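Local coordinates for protein glucose-6-phosphate 1-dehydrogenase (Kluyveromyces lactis, PDB 7E6I) that oxidises D-glucose 6-phosphate to 6-phospho-D-glucono-1,5-lactone with NADP+, probably as the rate-limiting first step of the oxidative pentose-phosphate pathway, at residues F14-D19 with E55-K60; K24-L29 with T42-Y47; P63-P68 with A75-F80; F120-P125 with D131-L136. All blocks are in the same frame, centred on the assembly; numbering follows the deposited sequence.

Interaction 1 (F14-D19 with E55-K60)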
loop_
_atom_site.group_PDB
_atom_site.type_symbol
_atom_site.label_atom_id
_atom_site.label_comp_id
_atom_site.label_asym_id
_atom_site.label_seq_id
_atom_site.Cartn_x
_atom_site.Cartn_y
_atom_site.Cartn_z
ATOM N N PHE A 14 -12.064 5.079 15.715
ATOM C CA PHE A 14 -11.850 4.152 16.813
ATOM C C PHE A 14 -10.361 3.890 17.004
ATOM O O PHE A 14 -9.580 3.890 16.049
ATOM C CB PHE A 14 -12.591 2.845 16.560
ATOM C CG PHE A 14 -14.063 2.917 16.874
ATOM C CD1 PHE A 14 -14.961 3.438 15.953
ATOM C CD2 PHE A 14 -14.549 2.456 18.087
ATOM C CE1 PHE A 14 -16.318 3.499 16.243
ATOM C CE2 PHE A 14 -15.897 2.515 18.378
ATOM C CZ PHE A 14 -16.786 3.038 17.458
ATOM N N GLY A 15 -9.971 3.664 18.257
ATOM C CA GLY A 15 -8.564 3.585 18.586
ATOM C C GLY A 15 -7.895 4.938 18.595
ATOM O O GLY A 15 -6.695 5.032 18.323
ATOM N N ALA A 16 -8.644 5.998 18.905
ATOM C CA ALA A 16 -8.181 7.356 18.635
ATOM C C ALA A 16 -6.916 7.731 19.394
ATOM O O ALA A 16 -6.212 8.653 18.976
ATOM C CB ALA A 16 -9.287 8.351 18.962
ATOM N N SER A 17 -6.612 7.053 20.488
ATOM C CA SER A 17 -5.454 7.381 21.307
ATOM C C SER A 17 -4.167 6.729 20.817
ATOM O O SER A 17 -3.088 7.056 21.322
ATOM C CB SER A 17 -5.721 6.963 22.754
ATOM O OG SER A 17 -6.049 5.579 22.806
ATOM N N GLY A 18 -4.252 5.824 19.857
ATOM C CA GLY A 18 -3.089 5.087 19.426
ATOM C C GLY A 18 -2.212 5.851 18.458
ATOM O O GLY A 18 -2.546 6.932 17.973
ATOM N N ASP A 19 -1.065 5.242 18.165
ATOM C CA ASP A 19 -0.060 5.901 17.338
ATOM C C ASP A 19 -0.579 6.161 15.936
ATOM O O ASP A 19 -0.416 7.264 15.394
ATOM C CB ASP A 19 1.206 5.051 17.282
ATOM C CG ASP A 19 2.222 5.475 18.309
ATOM O OD1 ASP A 19 1.880 6.336 19.156
ATOM O OD2 ASP A 19 3.357 4.953 18.266
ATOM N N GLU A 55 -9.729 18.180 25.200
ATOM C CA GLU A 55 -8.446 18.867 25.222
ATOM C C GLU A 55 -7.299 17.889 25.014
ATOM O O GLU A 55 -6.352 18.176 24.270
ATOM C CB GLU A 55 -8.290 19.617 26.549
ATOM C CG GLU A 55 -8.582 21.112 26.461
ATOM C CD GLU A 55 -7.878 21.773 25.282
ATOM O OE1 GLU A 55 -8.482 21.871 24.183
ATOM O OE2 GLU A 55 -6.710 22.191 25.457
ATOM N N ASP A 56 -7.368 16.724 25.663
ATOM C CA ASP A 56 -6.281 15.759 25.560
ATOM C C ASP A 56 -6.101 15.292 24.122
ATOM O O ASP A 56 -4.983 15.286 23.594
ATOM C CB ASP A 56 -6.543 14.572 26.484
ATOM C CG ASP A 56 -6.708 14.982 27.933
ATOM O OD1 ASP A 56 -7.717 14.570 28.549
ATOM O OD2 ASP A 56 -5.830 15.703 28.456
ATOM N N LEU A 57 -7.199 14.900 23.470
ATOM C CA LEU A 57 -7.125 14.452 22.084
ATOM C C LEU A 57 -6.527 15.529 21.184
ATOM O O LEU A 57 -5.566 15.277 20.449
ATOM C CB LEU A 57 -8.513 14.055 21.588
ATOM C CG LEU A 57 -8.501 13.394 20.207
ATOM C CD1 LEU A 57 -7.555 12.201 20.211
ATOM C CD2 LEU A 57 -9.903 12.994 19.769
ATOM N N ARG A 58 -7.099 16.738 21.225
ATOM C CA ARG A 58 -6.622 17.820 20.368
ATOM C C ARG A 58 -5.145 18.096 20.598
ATOM O O ARG A 58 -4.382 18.269 19.641
ATOM C CB ARG A 58 -7.442 19.087 20.610
ATOM C CG ARG A 58 -8.904 18.949 20.251
ATOM C CD ARG A 58 -9.745 19.971 20.971
ATOM N NE ARG A 58 -11.166 19.846 20.659
ATOM C CZ ARG A 58 -12.135 20.331 21.428
ATOM N NH1 ARG A 58 -11.824 20.966 22.550
ATOM N NH2 ARG A 58 -13.412 20.187 21.080
ATOM N N GLU A 59 -4.720 18.133 21.857
ATOM C CA GLU A 59 -3.319 18.405 22.135
ATOM C C GLU A 59 -2.444 17.206 21.831
ATOM O O GLU A 59 -1.246 17.374 21.596
ATOM C CB GLU A 59 -3.139 18.844 23.587
ATOM C CG GLU A 59 -3.845 20.155 23.924
ATOM C CD GLU A 59 -3.215 21.370 23.247
ATOM O OE1 GLU A 59 -2.032 21.294 22.838
ATOM O OE2 GLU A 59 -3.904 22.409 23.134
ATOM N N LYS A 60 -3.014 16.005 21.824
ATOM C CA LYS A 60 -2.236 14.822 21.478
ATOM C C LYS A 60 -1.882 14.805 19.992
ATOM O O LYS A 60 -0.793 14.360 19.610
ATOM C CB LYS A 60 -3.015 13.565 21.870
ATOM C CG LYS A 60 -2.173 12.325 22.120
ATOM C CD LYS A 60 -3.062 11.139 22.507
ATOM C CE LYS A 60 -2.344 10.159 23.437
ATOM N NZ LYS A 60 -1.730 9.014 22.690
#

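Interaction 2 (K24-L29 with T42-Y47)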
loop_
_atom_site.group_PDB
_atom_site.type_symbol
_atom_site.label_atom_id
_atom_site.label_comp_id
_atom_site.label_asym_id
_atom_site.label_seq_id
_atom_site.Cartn_x
_atom_site.Cartn_y
_atom_site.Cartn_z
ATOM N N LYS A 24 -1.249 9.643 11.861
ATOM C CA LYS A 24 -1.615 9.444 10.462
ATOM C C LYS A 24 -3.070 9.797 10.178
ATOM O O LYS A 24 -3.349 10.591 9.272
ATOM C CB LYS A 24 -1.330 8.005 10.038
ATOM C CG LYS A 24 0.141 7.635 10.132
ATOM C CD LYS A 24 0.832 7.809 8.789
ATOM C CE LYS A 24 2.339 7.629 8.896
ATOM N NZ LYS A 24 2.926 7.301 7.562
ATOM N N THR A 25 -4.008 9.218 10.935
ATOM C CA THR A 25 -5.417 9.425 10.615
ATOM C C THR A 25 -5.818 10.880 10.815
ATOM O O THR A 25 -6.334 11.526 9.892
ATOM C CB THR A 25 -6.303 8.511 11.456
ATOM O OG1 THR A 25 -5.680 7.228 11.588
ATOM C CG2 THR A 25 -7.677 8.356 10.800
ATOM N N PHE A 26 -5.582 11.416 12.011
ATOM C CA PHE A 26 -5.956 12.797 12.279
ATOM C C PHE A 26 -5.129 13.768 11.442
ATOM O O PHE A 26 -5.696 14.720 10.886
ATOM C CB PHE A 26 -5.851 13.101 13.775
ATOM C CG PHE A 26 -7.075 12.688 14.536
ATOM C CD1 PHE A 26 -8.161 13.544 14.642
ATOM C CD2 PHE A 26 -7.173 11.414 15.080
ATOM C CE1 PHE A 26 -9.311 13.152 15.320
ATOM C CE2 PHE A 26 -8.314 11.015 15.756
ATOM C CZ PHE A 26 -9.383 11.889 15.875
ATOM N N PRO A 27 -3.810 13.578 11.302
ATOM C CA PRO A 27 -3.078 14.452 10.373
ATOM C C PRO A 27 -3.624 14.407 8.951
ATOM O O PRO A 27 -3.641 15.440 8.266
ATOM C CB PRO A 27 -1.637 13.935 10.472
ATOM C CG PRO A 27 -1.545 13.379 11.848
ATOM C CD PRO A 27 -2.884 12.751 12.100
ATOM N N ALA A 28 -4.098 13.241 8.493
ATOM C CA ALA A 28 -4.664 13.169 7.151
ATOM C C ALA A 28 -5.991 13.909 7.078
ATOM O O ALA A 28 -6.271 14.603 6.092
ATOM C CB ALA A 28 -4.843 11.712 6.713
ATOM N N LEU A 29 -6.833 13.747 8.099
ATOM C CA LEU A 29 -8.082 14.496 8.140
ATOM C C LEU A 29 -7.815 15.990 8.093
ATOM O O LEU A 29 -8.547 16.737 7.436
ATOM C CB LEU A 29 -8.872 14.150 9.398
ATOM C CG LEU A 29 -9.736 12.905 9.315
ATOM C CD1 LEU A 29 -10.322 12.588 10.682
ATOM C CD2 LEU A 29 -10.823 13.135 8.306
ATOM N N THR A 42 -18.367 18.873 9.407
ATOM C CA THR A 42 -18.051 17.476 9.656
ATOM C C THR A 42 -17.798 17.288 11.141
ATOM O O THR A 42 -17.002 18.026 11.731
ATOM C CB THR A 42 -16.808 17.055 8.867
ATOM O OG1 THR A 42 -17.092 17.069 7.460
ATOM C CG2 THR A 42 -16.353 15.659 9.280
ATOM N N LYS A 43 -18.448 16.296 11.746
ATOM C CA LYS A 43 -18.208 16.001 13.155
ATOM C C LYS A 43 -17.169 14.889 13.285
ATOM O O LYS A 43 -17.413 13.749 12.876
ATOM C CB LYS A 43 -19.502 15.626 13.878
ATOM C CG LYS A 43 -19.337 15.614 15.396
ATOM C CD LYS A 43 -20.641 15.886 16.143
ATOM C CE LYS A 43 -20.396 16.038 17.635
ATOM N NZ LYS A 43 -18.936 15.967 17.948
ATOM N N ILE A 44 -16.021 15.213 13.870
ATOM C CA ILE A 44 -14.935 14.257 14.049
ATOM C C ILE A 44 -14.909 13.810 15.503
ATOM O O ILE A 44 -14.705 14.631 16.408
ATOM C CB ILE A 44 -13.587 14.857 13.630
ATOM C CG1 ILE A 44 -13.704 15.459 12.232
ATOM C CG2 ILE A 44 -12.530 13.798 13.620
ATOM C CD1 ILE A 44 -12.403 15.955 11.682
ATOM N N ILE A 45 -15.092 12.509 15.726
ATOM C CA ILE A 45 -15.192 11.916 17.061
ATOM C C ILE A 45 -14.115 10.845 17.217
ATOM O O ILE A 45 -14.085 9.872 16.447
ATOM C CB ILE A 45 -16.570 11.291 17.308
ATOM C CG1 ILE A 45 -17.693 12.307 17.124
ATOM C CG2 ILE A 45 -16.619 10.682 18.682
ATOM C CD1 ILE A 45 -19.061 11.666 17.184
ATOM N N GLY A 46 -13.273 10.992 18.231
ATOM C CA GLY A 46 -12.294 9.988 18.568
ATOM C C GLY A 46 -12.777 9.142 19.729
ATOM O O GLY A 46 -13.109 9.666 20.788
ATOM N N TYR A 47 -12.798 7.827 19.526
ATOM C CA TYR A 47 -13.272 6.864 20.513
ATOM C C TYR A 47 -12.132 5.927 20.897
ATOM O O TYR A 47 -11.421 5.421 20.022
ATOM C CB TYR A 47 -14.467 6.072 19.943
ATOM C CG TYR A 47 -15.169 5.083 20.861
ATOM C CD1 TYR A 47 -14.541 3.920 21.284
ATOM C CD2 TYR A 47 -16.486 5.287 21.254
ATOM C CE1 TYR A 47 -15.192 3.010 22.103
ATOM C CE2 TYR A 47 -17.145 4.382 22.071
ATOM C CZ TYR A 47 -16.496 3.248 22.491
ATOM O OH TYR A 47 -17.151 2.349 23.307
#

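Interaction 3 (P63-P68 with A75-F80)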
loop_
_atom_site.group_PDB
_atom_site.type_symbol
_atom_site.label_atom_id
_atom_site.label_comp_id
_atom_site.label_asym_id
_atom_site.label_seq_id
_atom_site.Cartn_x
_atom_site.Cartn_y
_atom_site.Cartn_z
ATOM N N PRO A 63 0.683 18.060 17.577
ATOM C CA PRO A 63 2.098 17.989 17.173
ATOM C C PRO A 63 2.331 17.288 15.858
ATOM O O PRO A 63 3.468 17.293 15.375
ATOM C CB PRO A 63 2.762 17.220 18.321
ATOM C CG PRO A 63 1.884 17.448 19.467
ATOM C CD PRO A 63 0.497 17.486 18.923
ATOM N N PHE A 64 1.309 16.684 15.259
ATOM C CA PHE A 64 1.495 15.916 14.040
ATOM C C PHE A 64 0.767 16.496 12.846
ATOM O O PHE A 64 1.051 16.082 11.714
ATOM C CB PHE A 64 1.055 14.462 14.262
ATOM C CG PHE A 64 1.817 13.775 15.356
ATOM C CD1 PHE A 64 3.119 13.351 15.150
ATOM C CD2 PHE A 64 1.246 13.595 16.608
ATOM C CE1 PHE A 64 3.831 12.729 16.169
ATOM C CE2 PHE A 64 1.944 12.976 17.622
ATOM C CZ PHE A 64 3.237 12.542 17.408
ATOM N N LEU A 65 -0.141 17.442 13.057
ATOM C CA LEU A 65 -0.737 18.150 11.939
ATOM C C LEU A 65 0.359 18.860 11.155
ATOM O O LEU A 65 1.324 19.369 11.730
ATOM C CB LEU A 65 -1.778 19.142 12.442
ATOM C CG LEU A 65 -2.786 18.637 13.480
ATOM C CD1 LEU A 65 -3.959 19.604 13.582
ATOM C CD2 LEU A 65 -3.288 17.222 13.177
ATOM N N LYS A 66 0.228 18.867 9.836
ATOM C CA LYS A 66 1.248 19.416 8.957
ATOM C C LYS A 66 0.837 20.809 8.503
ATOM O O LYS A 66 -0.272 20.993 7.995
ATOM C CB LYS A 66 1.455 18.506 7.749
ATOM C CG LYS A 66 2.810 17.840 7.706
ATOM C CD LYS A 66 2.804 16.567 8.503
ATOM C CE LYS A 66 4.195 16.267 9.033
ATOM N NZ LYS A 66 4.246 14.984 9.789
ATOM N N LYS A 67 1.723 21.788 8.703
ATOM C CA LYS A 67 1.509 23.155 8.229
ATOM C C LYS A 67 2.498 23.443 7.108
ATOM O O LYS A 67 3.619 23.910 7.364
ATOM C CB LYS A 67 1.661 24.186 9.352
ATOM C CG LYS A 67 0.948 23.869 10.658
ATOM C CD LYS A 67 1.903 24.036 11.835
ATOM C CE LYS A 67 1.859 25.435 12.435
ATOM N NZ LYS A 67 2.780 25.559 13.611
ATOM N N PRO A 68 2.140 23.182 5.849
ATOM C CA PRO A 68 3.053 23.525 4.752
ATOM C C PRO A 68 3.179 25.022 4.532
ATOM O O PRO A 68 4.197 25.467 3.990
ATOM C CB PRO A 68 2.424 22.827 3.542
ATOM C CG PRO A 68 0.966 22.767 3.865
ATOM C CD PRO A 68 0.854 22.650 5.362
ATOM N N ALA A 75 -4.945 29.463 11.756
ATOM C CA ALA A 75 -6.370 29.464 12.064
ATOM C C ALA A 75 -7.015 28.148 11.651
ATOM O O ALA A 75 -7.915 27.651 12.339
ATOM C CB ALA A 75 -7.062 30.639 11.382
ATOM N N LYS A 76 -6.554 27.560 10.543
ATOM C CA LYS A 76 -7.085 26.269 10.118
ATOM C C LYS A 76 -6.781 25.179 11.145
ATOM O O LYS A 76 -7.630 24.319 11.417
ATOM C CB LYS A 76 -6.521 25.894 8.744
ATOM C CG LYS A 76 -6.653 26.972 7.674
ATOM C CD LYS A 76 -7.713 26.612 6.643
ATOM C CE LYS A 76 -7.383 27.235 5.295
ATOM N NZ LYS A 76 -5.923 27.133 4.999
ATOM N N VAL A 77 -5.579 25.195 11.728
ATOM C CA VAL A 77 -5.252 24.217 12.762
ATOM C C VAL A 77 -6.270 24.287 13.893
ATOM O O VAL A 77 -6.865 23.274 14.282
ATOM C CB VAL A 77 -3.822 24.431 13.287
ATOM C CG1 VAL A 77 -3.618 23.654 14.588
ATOM C CG2 VAL A 77 -2.793 24.016 12.242
ATOM N N ASN A 78 -6.496 25.491 14.430
ATOM C CA ASN A 78 -7.441 25.639 15.533
ATOM C C ASN A 78 -8.868 25.401 15.067
ATOM O O ASN A 78 -9.676 24.823 15.802
ATOM C CB ASN A 78 -7.303 27.020 16.166
ATOM C CG ASN A 78 -5.884 27.317 16.594
ATOM O OD1 ASN A 78 -5.230 26.502 17.251
ATOM N ND2 ASN A 78 -5.395 28.492 16.221
ATOM N N GLU A 79 -9.193 25.844 13.852
ATOM C CA GLU A 79 -10.486 25.521 13.257
ATOM C C GLU A 79 -10.736 24.018 13.286
ATOM O O GLU A 79 -11.776 23.552 13.764
ATOM C CB GLU A 79 -10.526 26.026 11.820
ATOM C CG GLU A 79 -11.199 27.342 11.614
ATOM C CD GLU A 79 -11.083 27.794 10.180
ATOM O OE1 GLU A 79 -9.951 27.783 9.652
ATOM O OE2 GLU A 79 -12.121 28.140 9.576
ATOM N N PHE A 80 -9.765 23.247 12.785
ATOM C CA PHE A 80 -9.910 21.798 12.692
ATOM C C PHE A 80 -10.068 21.162 14.071
ATOM O O PHE A 80 -10.973 20.346 14.291
ATOM C CB PHE A 80 -8.700 21.219 11.961
ATOM C CG PHE A 80 -8.669 19.725 11.929
ATOM C CD1 PHE A 80 -9.533 19.019 11.106
ATOM C CD2 PHE A 80 -7.777 19.021 12.723
ATOM C CE1 PHE A 80 -9.508 17.644 11.074
ATOM C CE2 PHE A 80 -7.748 17.640 12.691
ATOM C CZ PHE A 80 -8.613 16.951 11.867
#

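Interaction 4 (F120-P125 with D131-L136)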
loop_
_atom_site.group_PDB
_atom_site.type_symbol
_atom_site.label_atom_id
_atom_site.label_comp_id
_atom_site.label_asym_id
_atom_site.label_seq_id
_atom_site.Cartn_x
_atom_site.Cartn_y
_atom_site.Cartn_z
ATOM N N PHE A 120 -16.698 5.266 9.774
ATOM C CA PHE A 120 -16.003 4.701 10.927
ATOM C C PHE A 120 -14.606 4.282 10.493
ATOM O O PHE A 120 -14.453 3.327 9.723
ATOM C CB PHE A 120 -16.775 3.512 11.490
ATOM C CG PHE A 120 -18.138 3.864 11.986
ATOM C CD1 PHE A 120 -18.308 4.455 13.231
ATOM C CD2 PHE A 120 -19.253 3.629 11.200
ATOM C CE1 PHE A 120 -19.571 4.791 13.689
ATOM C CE2 PHE A 120 -20.521 3.963 11.653
ATOM C CZ PHE A 120 -20.680 4.549 12.895
ATOM N N TYR A 121 -13.591 4.993 10.978
ATOM C CA TYR A 121 -12.200 4.619 10.734
ATOM C C TYR A 121 -11.708 3.769 11.901
ATOM O O TYR A 121 -11.650 4.248 13.038
ATOM C CB TYR A 121 -11.318 5.859 10.557
ATOM C CG TYR A 121 -9.987 5.555 9.911
ATOM C CD1 TYR A 121 -9.066 4.701 10.529
ATOM C CD2 TYR A 121 -9.655 6.099 8.673
ATOM C CE1 TYR A 121 -7.854 4.404 9.933
ATOM C CE2 TYR A 121 -8.442 5.807 8.066
ATOM C CZ TYR A 121 -7.544 4.965 8.694
ATOM O OH TYR A 121 -6.337 4.678 8.084
ATOM N N LEU A 122 -11.318 2.524 11.619
ATOM C CA LEU A 122 -10.979 1.565 12.677
ATOM C C LEU A 122 -9.459 1.433 12.803
ATOM O O LEU A 122 -8.842 0.489 12.308
ATOM C CB LEU A 122 -11.636 0.214 12.397
ATOM C CG LEU A 122 -13.060 -0.048 12.885
ATOM C CD1 LEU A 122 -13.994 1.087 12.541
ATOM C CD2 LEU A 122 -13.566 -1.345 12.295
ATOM N N ALA A 123 -8.847 2.389 13.506
ATOM C CA ALA A 123 -7.390 2.415 13.666
ATOM C C ALA A 123 -6.951 1.424 14.746
ATOM O O ALA A 123 -6.365 1.777 15.768
ATOM C CB ALA A 123 -6.920 3.823 13.992
ATOM N N LEU A 124 -7.238 0.156 14.496
ATOM C CA LEU A 124 -7.112 -0.890 15.498
ATOM C C LEU A 124 -6.548 -2.127 14.836
ATOM O O LEU A 124 -6.632 -2.277 13.608
ATOM C CB LEU A 124 -8.477 -1.209 16.134
ATOM C CG LEU A 124 -9.144 -0.095 16.944
ATOM C CD1 LEU A 124 -10.616 -0.365 17.136
ATOM C CD2 LEU A 124 -8.448 0.030 18.285
ATOM N N PRO A 125 -5.952 -3.037 15.604
ATOM C CA PRO A 125 -5.532 -4.324 15.044
ATOM C C PRO A 125 -6.736 -5.217 14.811
ATOM O O PRO A 125 -7.801 -5.010 15.415
ATOM C CB PRO A 125 -4.611 -4.897 16.130
ATOM C CG PRO A 125 -5.106 -4.273 17.390
ATOM C CD PRO A 125 -5.590 -2.908 17.028
ATOM N N ASP A 131 -14.812 -7.301 17.113
ATOM C CA ASP A 131 -15.633 -6.839 18.216
ATOM C C ASP A 131 -16.304 -5.523 17.860
ATOM O O ASP A 131 -17.531 -5.407 17.946
ATOM C CB ASP A 131 -14.797 -6.719 19.494
ATOM C CG ASP A 131 -14.294 -8.068 19.986
ATOM O OD1 ASP A 131 -14.746 -9.090 19.427
ATOM O OD2 ASP A 131 -13.452 -8.118 20.920
ATOM N N VAL A 132 -15.526 -4.533 17.414
ATOM C CA VAL A 132 -16.107 -3.225 17.109
ATOM C C VAL A 132 -17.118 -3.330 15.977
ATOM O O VAL A 132 -18.176 -2.688 16.008
ATOM C CB VAL A 132 -15.007 -2.204 16.778
ATOM C CG1 VAL A 132 -15.637 -0.843 16.454
ATOM C CG2 VAL A 132 -14.022 -2.108 17.931
ATOM N N CYS A 133 -16.815 -4.130 14.957
ATOM C CA CYS A 133 -17.754 -4.274 13.848
ATOM C C CYS A 133 -19.071 -4.874 14.323
ATOM O O CYS A 133 -20.148 -4.371 13.981
ATOM C CB CYS A 133 -17.129 -5.111 12.733
ATOM S SG CYS A 133 -15.942 -4.154 11.729
ATOM N N SER A 134 -19.003 -5.945 15.123
ATOM C CA SER A 134 -20.198 -6.468 15.780
ATOM C C SER A 134 -20.960 -5.362 16.493
ATOM O O SER A 134 -22.159 -5.162 16.257
ATOM C CB SER A 134 -19.828 -7.563 16.784
ATOM O OG SER A 134 -19.213 -8.654 16.134
ATOM N N LYS A 135 -20.272 -4.618 17.355
ATOM C CA LYS A 135 -20.949 -3.606 18.155
ATOM C C LYS A 135 -21.599 -2.537 17.280
ATOM O O LYS A 135 -22.757 -2.166 17.497
ATOM C CB LYS A 135 -19.963 -2.987 19.135
ATOM C CG LYS A 135 -19.459 -3.949 20.189
ATOM C CD LYS A 135 -20.548 -4.307 21.171
ATOM C CE LYS A 135 -20.286 -5.672 21.780
ATOM N NZ LYS A 135 -21.541 -6.419 22.046
ATOM N N LEU A 136 -20.866 -2.024 16.285
ATOM C CA LEU A 136 -21.457 -1.058 15.361
ATOM C C LEU A 136 -22.694 -1.627 14.678
ATOM O O LEU A 136 -23.699 -0.927 14.504
ATOM C CB LEU A 136 -20.436 -0.634 14.309
ATOM C CG LEU A 136 -19.274 0.245 14.741
ATOM C CD1 LEU A 136 -18.275 0.338 13.585
ATOM C CD2 LEU A 136 -19.778 1.610 15.154
#

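Interaction 1 (F14-D19 with E55-K60)
Lys60 NZ donates a hydrogen bond of 2.7 Å to Ser17 O, lying in the plane of that carbonyl with a C=O...N angle of 145°. A lysine suits this place because its chain is long enough to span from the helix to the loop: CG stands anti to the backbone N (chi1 -156°), and a bend at chi4 swings the ammonium onto the oxygen. A methionine in its place would probably leave Ser17 O without this donor and remove the one polar tie between helix and loop, leaving the small Leu57-Ala16 touch. Beside this bond lies that apolar touch, Leu57 CD1 approaching Ala16 CB at 4.4 Å. The methyl side chain of Ala16 leaves room for the leucine there.

Residues 14-19 form the glycine-rich loop of a Rossmann domain, leading from strand 10-14 into helix 19-34, and Gly15 to Asp19 probably bind NADP+, as in related enzymes. The loop is shaped by a type I turn in which Gly18 N bonds to Gly15 O at 3.0 Å; the positive phi of Gly15 favours glycine, and Gly18 is the N-cap of the helix. Farther out, Asp19 OD1 has its salt bridge with Lys22, while Leu57 also packs on Phe26, Val84 and Tyr86.

Interaction 2 (K24-L29 with T42-Y47)
Leu29 N donates to Thr25 O at 2.9 Å, one of the backbone bonds that carry the helical turn from which Leu29 reaches Ile44. The two segments belong to the first beta-alpha-beta unit of the Rossmann domain: helix 24-29 lies against strand 43-47, nearly antiparallel to it (172°), with 11.6 Å between their axes. Pro27, lacking an N-H, kinks the helix between the two residues that meet the strand.

What fills the gap between backbones is hydrocarbon. Ile44, a branched residue at home in a strand, points at the helix and offers both arms: Leu29 CD1 meets it tip to tip, at 3.9 Å from CG2 and 4.1 Å from CD1. Phe26 instead slides past Ile44 in the opposite direction, its CE1 3.7 Å from Ile44 CG2, an approach made possible by that methyl standing anti to the backbone N of Ile44. Val84 of strand 84-88 and Ile13 of strand 10-14 also touch both Phe26 and Ile44, making one apolar layer beneath the helix.

Glycine suits position 46 because a side chain would point toward the helix and crowd the ring of Phe26; as it is, Gly46 CA sits at the ring edge, 4.4 Å from Phe26 CZ.

Interaction 3 (P63-P68 with A75-F80)
Leu65 and Val77 lead the apolar contacts here, which join the loop after helix 54-61 to helix 74-83. Both lie in the crossover between strands 43-48 and 84-88 of the Rossmann domain, and residues 63-68 pass alongside helix 74-83 before the chain enters it. Leu65 CD1 serves two partners at once, lying 4.2 Å from Val77 CG1 and 4.0 Å from Phe80 CD2. One methyl can do so because Val77 and Phe80, three positions apart, project from the same side of the helix. The phenyl swings round to meet it with CG anti to the backbone N (chi1 174°). Leucine suits the loop position, its CD1 branch reaching in among the buried side chains of the helix. Phe30 of helix 19-34 touches all three residues, Leu65, Val77 and Phe80, and completes the apolar cluster.

The polar interactions lie around this core. Lys66 O accepts a hydrogen bond from Arg34 NH1, fastening the loop to helix 19-34, while Lys67 NZ makes a long, weak ion pair with Asp74.

A third kind of contact uses the aliphatic part of a charged residue: Lys67 crosses Val77 at about a right angle, its CG 4.1 Å from Val77 CG2.

Interaction 4 (F120-P125 with D131-L136)
Strand 120-122 runs nearly antiparallel to helix 131-136 (161°) with their axes 10.9 Å apart, as expected of a strand and the helix that returns over it in a beta-alpha-beta unit. Phe120 and Leu136 make a CH-pi contact: Leu136 CD2 stands over one face of the phenyl ring, 3.8 Å from its centroid and 22° off the normal, nearest to Phe120 CE1. The other branch of the leucine, CD1, lies 3.9 Å from Phe120 CG, so both methyls of the fork rest on the same face, CD1 over the CG end and CD2 toward CE1. An aromatic residue fits here because its flat face receives both methyls; a serine there would probably strip Leu136 of that face and open a gap between strand and helix. Two residues further along the strand, Leu122 CD2 reaches Cys133 SG at 3.7 Å, a compact and weakly polar group suited to apolar surroundings. Leu124 crosses Val132 at about a right angle, its CD1 3.9 Å from Val132 CG2. Between the two leucines Ala123 centres an inverse gamma turn, closed by a weak bond from Leu124 N to Leu122 O, which leaves Leu122 and Leu124 both pointing at the helix. Around the contact, Phe14 of strand 10-14 meets Phe120, Leu124 and Val132, Val149 and Val151 of strand 146-152 pack on Leu122, and Tyr97 of helix 94-110 touches Val132.

From the N terminus, strand 10-14 enters the loop where interaction 1 begins, and that contact closes a long excursion of the chain at helix 54-61. Interaction 2 falls wholly within this excursion, seating helix 19-34 on strand 43-48; the two touch where Ala16 CB packs on Gly46 CA. Interactions 3 and 4 then follow in series, each closing a short loop. Interaction 3 borders interaction 2 through Phe80, which packs on Ile44 and Leu29. Interaction 4 ties strand 117-122 to helix 126-139 and meets interaction 1 through Phe14, whose backbone pairs with Tyr121. All four lie in the Rossmann domain; interactions 3 and 4 do not touch.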